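Local coordinates for protein nicotinate phosphoribosyltransferase (PDB 1VLP) that catalyses the ATP-dependent synthesis of nicotinate ribonucleotide from nicotinate and phosphoribosyl diphosphate, the first step from nicotinic acid to NAD, at residues A[274-283]-A[301-309]; A[287-296]-A[318-327]. All blocks are in the same frame, centred on the assembly; numbering follows the deposited sequence.

Interaction 1 of 2, residues A[274-283]-A[301-309]; sequences AKNAGLALTD and AYVGVRQDS
Ala301 lays its CB against Ala274 CB, opening a contact between two neighbouring parallel strands of the α/β barrel, 279-281 and 304-307. Tyr302 has its ring clasped by two methyls: Ala277 CB sits 3.8 Å from the ring centroid, almost on the normal, and Ala280 CB covers the opposite face nearer the rim, both CH-pi contacts. The Val303 amide donates to Gly278 O (2.9 Å). Gly304 O accepts from Ala280 N in a nearly straight bond (N-H...O 173°), while Leu279 CD2 lies 3.7 Å from Gly304 CA, so a CB there would probably be crowded. Val305 CG1 is pressed tightly on Thr282 CG2, at 3.5 Å. Arg306 N continues the parallel pairing by donating to Ala280 O (2.8 Å). With CG anti to the backbone N (chi1 -171°), the Arg306 side chain runs alongside Leu281, whose CD1 lies over one guanidinium face; NE hydrogen-bonds to Ser339 OG, NH2 makes a weak salt bridge to Asp308 OD1, and by similarity this arginine binds nicotinate. Asp308, whose OD2 is hydrogen-bonded to His244 NE2, places its CB near Leu281 CD1. Ser309 OG donates to Asp283 OD2 at 2.7 Å, on the anti side and 33° out of the carboxylate plane.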
loop_
_atom_site.group_PDB
_atom_site.type_symbol
_atom_site.label_atom_id
_atom_site.label_comp_id
_atom_site.label_asym_id
_atom_site.label_seq_id
_atom_site.Cartn_x
_atom_site.Cartn_y
_atom_site.Cartn_z
ATOM N N ALA A 274 -9.090 10.233 -17.687
ATOM C CA ALA A 274 -9.993 9.076 -17.591
ATOM C C ALA A 274 -9.282 7.800 -17.965
ATOM O O ALA A 274 -9.426 6.779 -17.290
ATOM C CB ALA A 274 -11.193 9.258 -18.473
ATOM N N LYS A 275 -8.482 7.827 -19.021
ATOM C CA LYS A 275 -7.831 6.587 -19.410
ATOM C C LYS A 275 -6.842 6.041 -18.383
ATOM O O LYS A 275 -6.547 4.829 -18.401
ATOM C CB LYS A 275 -7.231 6.683 -20.802
ATOM C CG LYS A 275 -5.935 7.371 -20.959
ATOM C CD LYS A 275 -5.526 7.311 -22.449
ATOM C CE LYS A 275 -4.161 7.912 -22.716
ATOM N NZ LYS A 275 -4.131 9.393 -22.502
ATOM N N ASN A 276 -6.345 6.910 -17.480
ATOM C CA ASN A 276 -5.375 6.527 -16.465
ATOM C C ASN A 276 -5.973 6.319 -15.082
ATOM O O ASN A 276 -5.239 6.182 -14.102
ATOM C CB ASN A 276 -4.256 7.574 -16.442
ATOM C CG ASN A 276 -3.648 7.793 -17.810
ATOM O OD1 ASN A 276 -3.183 6.836 -18.401
ATOM N ND2 ASN A 276 -3.696 9.047 -18.349
ATOM N N ALA A 277 -7.298 6.183 -15.018
ATOM C CA ALA A 277 -8.037 6.080 -13.761
ATOM C C ALA A 277 -7.576 4.840 -12.944
ATOM O O ALA A 277 -7.448 4.933 -11.761
ATOM C CB ALA A 277 -9.494 6.014 -14.018
ATOM N N GLY A 278 -7.270 3.750 -13.624
ATOM C CA GLY A 278 -6.766 2.529 -13.022
ATOM C C GLY A 278 -7.867 1.648 -12.467
ATOM O O GLY A 278 -8.921 1.483 -13.059
ATOM N N LEU A 279 -7.586 1.048 -11.330
ATOM C CA LEU A 279 -8.538 0.221 -10.641
ATOM C C LEU A 279 -9.235 0.982 -9.523
ATOM O O LEU A 279 -8.605 1.691 -8.721
ATOM C CB LEU A 279 -7.856 -1.026 -10.068
ATOM C CG LEU A 279 -7.141 -1.921 -11.056
ATOM C CD1 LEU A 279 -6.201 -2.782 -10.248
ATOM C CD2 LEU A 279 -8.111 -2.754 -11.850
ATOM N N ALA A 280 -10.543 0.800 -9.429
ATOM C CA ALA A 280 -11.302 1.467 -8.400
ATOM C C ALA A 280 -11.255 0.671 -7.087
ATOM O O ALA A 280 -11.425 -0.510 -7.070
ATOM C CB ALA A 280 -12.740 1.678 -8.837
ATOM N N LEU A 281 -11.024 1.361 -5.979
ATOM C CA LEU A 281 -11.120 0.800 -4.644
ATOM C C LEU A 281 -12.519 1.047 -4.053
ATOM O O LEU A 281 -12.875 2.162 -3.702
ATOM C CB LEU A 281 -10.043 1.450 -3.778
ATOM C CG LEU A 281 -9.658 0.803 -2.469
ATOM C CD1 LEU A 281 -9.324 -0.705 -2.605
ATOM C CD2 LEU A 281 -8.484 1.569 -1.882
ATOM N N THR A 282 -13.317 -0.010 -3.960
ATOM C CA THR A 282 -14.756 0.133 -3.740
ATOM C C THR A 282 -15.241 0.051 -2.298
ATOM O O THR A 282 -16.394 0.419 -2.021
ATOM C CB THR A 282 -15.530 -0.934 -4.568
ATOM O OG1 THR A 282 -15.287 -2.218 -4.018
ATOM C CG2 THR A 282 -15.049 -0.975 -6.028
ATOM N N ASP A 283 -14.407 -0.490 -1.392
ATOM C CA ASP A 283 -14.871 -0.917 -0.055
ATOM C C ASP A 283 -14.713 0.110 1.082
ATOM O O ASP A 283 -15.173 -0.128 2.200
ATOM C CB ASP A 283 -14.184 -2.205 0.379
ATOM C CG ASP A 283 -12.669 -2.044 0.583
ATOM O OD1 ASP A 283 -12.003 -1.511 -0.331
ATOM O OD2 ASP A 283 -12.137 -2.480 1.633
ATOM N N ALA A 301 -14.123 4.255 -17.569
ATOM C CA ALA A 301 -12.769 4.773 -17.384
ATOM C C ALA A 301 -11.856 3.840 -16.573
ATOM O O ALA A 301 -10.735 3.470 -16.996
ATOM C CB ALA A 301 -12.826 6.160 -16.708
ATOM N N TYR A 302 -12.322 3.479 -15.384
ATOM C CA TYR A 302 -11.634 2.458 -14.577
ATOM C C TYR A 302 -11.629 1.151 -15.305
ATOM O O TYR A 302 -12.611 0.772 -15.877
ATOM C CB TYR A 302 -12.314 2.282 -13.217
ATOM C CG TYR A 302 -12.101 3.472 -12.314
ATOM C CD1 TYR A 302 -10.984 3.559 -11.495
ATOM C CD2 TYR A 302 -13.006 4.512 -12.296
ATOM C CE1 TYR A 302 -10.768 4.672 -10.708
ATOM C CE2 TYR A 302 -12.807 5.618 -11.469
ATOM C CZ TYR A 302 -11.687 5.684 -10.688
ATOM O OH TYR A 302 -11.456 6.772 -9.873
ATOM N N VAL A 303 -10.531 0.426 -15.214
ATOM C CA VAL A 303 -10.403 -0.822 -15.941
ATOM C C VAL A 303 -10.808 -2.012 -15.106
ATOM O O VAL A 303 -10.781 -3.147 -15.594
ATOM C CB VAL A 303 -8.964 -1.043 -16.445
ATOM C CG1 VAL A 303 -8.603 0.034 -17.511
ATOM C CG2 VAL A 303 -7.991 -1.092 -15.303
ATOM N N GLY A 304 -11.201 -1.725 -13.879
ATOM C CA GLY A 304 -11.629 -2.713 -12.943
ATOM C C GLY A 304 -11.632 -2.173 -11.533
ATOM O O GLY A 304 -11.649 -0.948 -11.293
ATOM N N VAL A 305 -11.650 -3.117 -10.606
ATOM C CA VAL A 305 -11.804 -2.848 -9.199
ATOM C C VAL A 305 -10.714 -3.591 -8.434
ATOM O O VAL A 305 -10.215 -4.629 -8.893
ATOM C CB VAL A 305 -13.173 -3.270 -8.617
ATOM C CG1 VAL A 305 -14.326 -2.373 -9.146
ATOM C CG2 VAL A 305 -13.444 -4.757 -8.864
ATOM N N ARG A 306 -10.317 -3.023 -7.306
ATOM C CA ARG A 306 -9.355 -3.689 -6.375
ATOM C C ARG A 306 -10.144 -4.213 -5.150
ATOM O O ARG A 306 -10.896 -3.454 -4.494
ATOM C CB ARG A 306 -8.180 -2.749 -5.953
ATOM C CG ARG A 306 -7.009 -3.460 -5.151
ATOM C CD ARG A 306 -5.922 -2.394 -4.734
ATOM N NE ARG A 306 -5.630 -2.516 -3.295
ATOM C CZ ARG A 306 -5.355 -1.509 -2.479
ATOM N NH1 ARG A 306 -5.279 -0.251 -2.923
ATOM N NH2 ARG A 306 -5.124 -1.770 -1.197
ATOM N N GLN A 307 -9.989 -5.517 -4.877
ATOM C CA GLN A 307 -10.615 -6.197 -3.740
ATOM C C GLN A 307 -9.595 -6.211 -2.558
ATOM O O GLN A 307 -8.485 -6.697 -2.703
ATOM C CB GLN A 307 -11.055 -7.585 -4.132
ATOM C CG GLN A 307 -11.808 -8.380 -3.050
ATOM C CD GLN A 307 -10.917 -9.044 -2.050
ATOM O OE1 GLN A 307 -9.930 -9.719 -2.412
ATOM N NE2 GLN A 307 -11.283 -8.926 -0.772
ATOM N N ASP A 308 -9.975 -5.617 -1.436
ATOM C CA ASP A 308 -9.076 -5.394 -0.332
ATOM C C ASP A 308 -9.639 -5.820 1.026
ATOM O O ASP A 308 -8.900 -5.752 2.027
ATOM C CB ASP A 308 -8.738 -3.907 -0.278
ATOM C CG ASP A 308 -7.453 -3.616 0.496
ATOM O OD1 ASP A 308 -6.448 -4.357 0.328
ATOM O OD2 ASP A 308 -7.475 -2.616 1.245
ATOM N N SER A 309 -10.928 -6.159 1.093
ATOM C CA SER A 309 -11.524 -6.666 2.324
ATOM C C SER A 309 -12.749 -7.523 2.087
ATOM O O SER A 309 -13.305 -7.587 0.988
ATOM C CB SER A 309 -11.942 -5.531 3.257
ATOM O OG SER A 309 -13.023 -4.779 2.723
HETATM O O HOH W 1 -8.078 3.332 -16.367
HETATM O O HOH W 2 -12.348 -3.070 -2.366
HETATM O O HOH W 3 -10.203 -2.503 3.389
#

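Interaction 2 of 2, residues A[287-296]-A[318-327]; sequences TDDFLKSFRP and KISHHYHDVL
Leu291 drives its CD2 methyl onto the imidazole of His322, 3.8 Å from the ring centroid, a CH-pi contact centred on the face. The same methyl meets Ile319 CD1, so the leucine is the bump and the hollow is walled by ring and isoleucine. His322 has CG anti to the backbone N (chi1 -172°), which carries the ring across to the other segment; there NE2 donates to Phe294 O at 2.8 Å, with the acceptor in the ring plane and the donor in the carbonyl plane. A leucine in place of His322 would probably leave the Phe294 carbonyl without this donor and Leu291 CD2 without its flat seat. Beyond the ring, Phe294 CE2 comes 3.3 Å from Tyr323 OH, which stands at the phenyl edge, the ring planes inclined at 58°. Toward the C-terminal end of both segments Leu327 fills a notch, CD1 3.6 Å from Phe294 O and CD2 against Arg295 CA and Pro296 CD. At their N-terminal ends the Lys318 chain runs by Thr287 CG2, antiparallel to that side chain, and delivers NZ from above the carboxylate plane to Asp288 OD1, a 3.1 Å salt bridge. The axes of the short helices 287-291 and 318-326 stay 12.0 Å apart, so Leu291 and the turn from Phe294 to Pro296 make much of the contact, as fits helices following adjacent strands outside an α/β barrel.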
loop_
_atom_site.group_PDB
_atom_site.type_symbol
_atom_site.label_atom_id
_atom_site.label_comp_id
_atom_site.label_asym_id
_atom_site.label_seq_id
_atom_site.Cartn_x
_atom_site.Cartn_y
_atom_site.Cartn_z
ATOM N N THR A 287 -18.730 -1.434 -0.365
ATOM C CA THR A 287 -18.904 -1.555 -1.811
ATOM C C THR A 287 -20.298 -1.151 -2.363
ATOM O O THR A 287 -20.387 -0.546 -3.434
ATOM C CB THR A 287 -18.448 -2.946 -2.247
ATOM O OG1 THR A 287 -17.038 -3.050 -2.024
ATOM C CG2 THR A 287 -18.751 -3.162 -3.716
ATOM N N ASP A 288 -21.364 -1.407 -1.616
ATOM C CA ASP A 288 -22.706 -0.954 -2.008
ATOM C C ASP A 288 -22.838 0.566 -2.271
ATOM O O ASP A 288 -23.495 0.998 -3.257
ATOM C CB ASP A 288 -23.704 -1.392 -0.940
ATOM C CG ASP A 288 -23.927 -2.894 -0.907
ATOM O OD1 ASP A 288 -23.552 -3.586 -1.867
ATOM O OD2 ASP A 288 -24.477 -3.382 0.105
ATOM N N ASP A 289 -22.246 1.388 -1.394
ATOM C CA ASP A 289 -22.310 2.827 -1.582
ATOM C C ASP A 289 -21.566 3.213 -2.870
ATOM O O ASP A 289 -22.055 4.047 -3.660
ATOM C CB ASP A 289 -21.684 3.581 -0.415
ATOM C CG ASP A 289 -21.769 5.058 -0.615
ATOM O OD1 ASP A 289 -22.908 5.533 -0.502
ATOM O OD2 ASP A 289 -20.745 5.708 -0.938
ATOM N N PHE A 290 -20.382 2.610 -3.033
ATOM C CA PHE A 290 -19.546 2.830 -4.215
ATOM C C PHE A 290 -20.317 2.514 -5.495
ATOM O O PHE A 290 -20.336 3.316 -6.443
ATOM C CB PHE A 290 -18.261 2.021 -4.188
ATOM C CG PHE A 290 -17.375 2.320 -5.346
ATOM C CD1 PHE A 290 -16.498 3.387 -5.323
ATOM C CD2 PHE A 290 -17.458 1.567 -6.496
ATOM C CE1 PHE A 290 -15.737 3.679 -6.408
ATOM C CE2 PHE A 290 -16.681 1.891 -7.598
ATOM C CZ PHE A 290 -15.839 2.911 -7.546
ATOM N N LEU A 291 -20.967 1.367 -5.510
ATOM C CA LEU A 291 -21.724 0.913 -6.705
ATOM C C LEU A 291 -22.875 1.845 -7.146
ATOM O O LEU A 291 -23.172 1.958 -8.348
ATOM C CB LEU A 291 -22.178 -0.512 -6.497
ATOM C CG LEU A 291 -21.038 -1.556 -6.544
ATOM C CD1 LEU A 291 -21.618 -2.937 -6.404
ATOM C CD2 LEU A 291 -20.089 -1.471 -7.785
ATOM N N LYS A 292 -23.485 2.595 -6.227
ATOM C CA LYS A 292 -24.538 3.519 -6.628
ATOM C C LYS A 292 -24.105 4.533 -7.687
ATOM O O LYS A 292 -24.932 4.961 -8.461
ATOM C CB LYS A 292 -25.072 4.342 -5.447
ATOM C CG LYS A 292 -25.771 3.589 -4.366
ATOM C CD LYS A 292 -26.083 4.560 -3.197
ATOM C CE LYS A 292 -27.043 3.926 -2.185
ATOM N NZ LYS A 292 -27.598 4.947 -1.231
ATOM N N SER A 293 -22.827 4.931 -7.695
ATOM C CA SER A 293 -22.329 5.926 -8.657
ATOM C C SER A 293 -21.478 5.316 -9.728
ATOM O O SER A 293 -20.927 6.055 -10.568
ATOM C CB SER A 293 -21.527 7.060 -7.962
ATOM O OG SER A 293 -20.472 6.596 -7.149
ATOM N N PHE A 294 -21.289 3.986 -9.672
ATOM C CA PHE A 294 -20.386 3.300 -10.624
ATOM C C PHE A 294 -21.094 2.893 -11.921
ATOM O O PHE A 294 -21.525 1.729 -12.108
ATOM C CB PHE A 294 -19.743 2.081 -9.955
ATOM C CG PHE A 294 -18.453 1.620 -10.595
ATOM C CD1 PHE A 294 -17.423 2.539 -10.934
ATOM C CD2 PHE A 294 -18.188 0.271 -10.724
ATOM C CE1 PHE A 294 -16.211 2.143 -11.438
ATOM C CE2 PHE A 294 -16.936 -0.133 -11.250
ATOM C CZ PHE A 294 -15.955 0.803 -11.584
ATOM N N ARG A 295 -21.279 3.902 -12.760
ATOM C CA ARG A 295 -21.904 3.764 -14.061
ATOM C C ARG A 295 -21.192 4.741 -15.005
ATOM O O ARG A 295 -20.333 5.516 -14.549
ATOM C CB ARG A 295 -23.397 4.010 -13.945
ATOM C CG ARG A 295 -23.756 5.325 -13.473
ATOM C CD ARG A 295 -25.248 5.338 -13.070
ATOM N NE ARG A 295 -25.505 6.268 -11.971
ATOM C CZ ARG A 295 -26.703 6.488 -11.425
ATOM N NH1 ARG A 295 -27.792 5.848 -11.868
ATOM N NH2 ARG A 295 -26.810 7.361 -10.429
ATOM N N PRO A 296 -21.485 4.671 -16.315
ATOM C CA PRO A 296 -20.747 5.485 -17.276
ATOM C C PRO A 296 -20.832 6.967 -16.889
ATOM O O PRO A 296 -21.858 7.409 -16.376
ATOM C CB PRO A 296 -21.422 5.144 -18.610
ATOM C CG PRO A 296 -21.975 3.780 -18.416
ATOM C CD PRO A 296 -22.478 3.826 -16.999
ATOM N N LYS A 318 -20.546 -10.278 -6.575
ATOM C CA LYS A 318 -21.260 -8.996 -6.476
ATOM C C LYS A 318 -20.845 -8.075 -7.628
ATOM O O LYS A 318 -21.695 -7.425 -8.288
ATOM C CB LYS A 318 -20.988 -8.335 -5.121
ATOM C CG LYS A 318 -21.627 -6.961 -4.944
ATOM C CD LYS A 318 -21.344 -6.357 -3.554
ATOM C CE LYS A 318 -22.458 -6.680 -2.589
ATOM N NZ LYS A 318 -22.066 -6.209 -1.252
ATOM N N ILE A 319 -19.534 -7.974 -7.833
ATOM C CA ILE A 319 -18.953 -7.141 -8.893
ATOM C C ILE A 319 -19.304 -7.640 -10.298
ATOM O O ILE A 319 -19.630 -6.838 -11.185
ATOM C CB ILE A 319 -17.395 -7.059 -8.731
ATOM C CG1 ILE A 319 -17.052 -6.222 -7.510
ATOM C CG2 ILE A 319 -16.747 -6.486 -9.947
ATOM C CD1 ILE A 319 -17.613 -4.796 -7.522
ATOM N N SER A 320 -19.258 -8.949 -10.499
ATOM C CA SER A 320 -19.638 -9.554 -11.766
ATOM C C SER A 320 -21.071 -9.235 -12.131
ATOM O O SER A 320 -21.356 -8.805 -13.246
ATOM C CB SER A 320 -19.425 -11.086 -11.730
ATOM O OG SER A 320 -19.910 -11.696 -12.909
ATOM N N HIS A 321 -21.988 -9.431 -11.185
ATOM C CA HIS A 321 -23.384 -9.046 -11.390
ATOM C C HIS A 321 -23.485 -7.566 -11.745
ATOM O O HIS A 321 -24.214 -7.196 -12.631
ATOM C CB HIS A 321 -24.201 -9.352 -10.131
ATOM C CG HIS A 321 -25.584 -8.736 -10.146
ATOM N ND1 HIS A 321 -26.546 -9.141 -11.031
ATOM C CD2 HIS A 321 -26.139 -7.740 -9.414
ATOM C CE1 HIS A 321 -27.645 -8.428 -10.860
ATOM N NE2 HIS A 321 -27.437 -7.580 -9.865
ATOM N N HIS A 322 -22.742 -6.715 -11.047
ATOM C CA HIS A 322 -22.798 -5.297 -11.367
ATOM C C HIS A 322 -22.369 -5.028 -12.787
ATOM O O HIS A 322 -23.066 -4.346 -13.519
ATOM C CB HIS A 322 -21.965 -4.464 -10.430
ATOM C CG HIS A 322 -22.167 -2.993 -10.618
ATOM N ND1 HIS A 322 -23.293 -2.332 -10.162
ATOM C CD2 HIS A 322 -21.394 -2.065 -11.227
ATOM C CE1 HIS A 322 -23.181 -1.045 -10.471
ATOM N NE2 HIS A 322 -22.033 -0.860 -11.098
ATOM N N TYR A 323 -21.217 -5.538 -13.184
ATOM C CA TYR A 323 -20.705 -5.230 -14.509
ATOM C C TYR A 323 -21.532 -5.871 -15.660
ATOM O O TYR A 323 -21.837 -5.203 -16.647
ATOM C CB TYR A 323 -19.269 -5.688 -14.613
ATOM C CG TYR A 323 -18.185 -4.753 -14.114
ATOM C CD1 TYR A 323 -18.116 -3.423 -14.555
ATOM C CD2 TYR A 323 -17.165 -5.222 -13.276
ATOM C CE1 TYR A 323 -17.091 -2.574 -14.147
ATOM C CE2 TYR A 323 -16.152 -4.408 -12.861
ATOM C CZ TYR A 323 -16.089 -3.078 -13.301
ATOM O OH TYR A 323 -15.005 -2.300 -12.858
ATOM N N HIS A 324 -21.910 -7.120 -15.498
ATOM C CA HIS A 324 -22.496 -7.862 -16.599
ATOM C C HIS A 324 -23.996 -7.694 -16.707
ATOM O O HIS A 324 -24.533 -7.553 -17.783
ATOM C CB HIS A 324 -22.204 -9.363 -16.417
ATOM C CG HIS A 324 -22.682 -10.236 -17.552
ATOM N ND1 HIS A 324 -22.211 -10.104 -18.842
ATOM C CD2 HIS A 324 -23.534 -11.291 -17.575
ATOM C CE1 HIS A 324 -22.776 -11.018 -19.617
ATOM N NE2 HIS A 324 -23.584 -11.752 -18.875
ATOM N N ASP A 325 -24.649 -7.672 -15.565
ATOM C CA ASP A 325 -26.096 -7.536 -15.475
ATOM C C ASP A 325 -26.550 -6.084 -15.396
ATOM O O ASP A 325 -27.447 -5.692 -16.164
ATOM C CB ASP A 325 -26.657 -8.339 -14.296
ATOM C CG ASP A 325 -26.483 -9.878 -14.465
ATOM O OD1 ASP A 325 -26.316 -10.346 -15.606
ATOM O OD2 ASP A 325 -26.505 -10.588 -13.430
ATOM N N VAL A 326 -25.980 -5.283 -14.496
ATOM C CA VAL A 326 -26.451 -3.912 -14.337
ATOM C C VAL A 326 -25.924 -3.033 -15.444
ATOM O O VAL A 326 -26.672 -2.259 -16.052
ATOM C CB VAL A 326 -26.113 -3.351 -12.952
ATOM C CG1 VAL A 326 -26.652 -1.931 -12.795
ATOM C CG2 VAL A 326 -26.724 -4.287 -11.843
ATOM N N LEU A 327 -24.628 -3.135 -15.692
ATOM C CA LEU A 327 -23.966 -2.316 -16.698
ATOM C C LEU A 327 -23.899 -2.956 -18.068
ATOM O O LEU A 327 -23.456 -2.308 -19.004
ATOM C CB LEU A 327 -22.543 -1.939 -16.235
ATOM C CG LEU A 327 -22.454 -1.158 -14.908
ATOM C CD1 LEU A 327 -20.973 -0.829 -14.607
ATOM C CD2 LEU A 327 -23.295 0.088 -14.992
#

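How the interactions relate
Along the chain the segments alternate: strand 279-281, helix 287-291, strand 304-307, then helix 312-326. Interaction 1 therefore pairs the two strands and interaction 2 the helices that follow them, two successive β-α units of the α/β barrel. The contact centres lie about 12 Å apart and touch directly: Thr282 OG1 is 2.8 Å from Thr287 OG1, probably a hydrogen bond, and Ala280 CB packs on Phe290 CZ. Val305 joins the layers, since Phe294, Ile319 and Tyr323 all touch it. The strand layer carries part of the probable substrate site, whereas interaction 2 belongs to the helical layer behind it, its centre about 24 Å from the chain centre against about 14 Å for interaction 1.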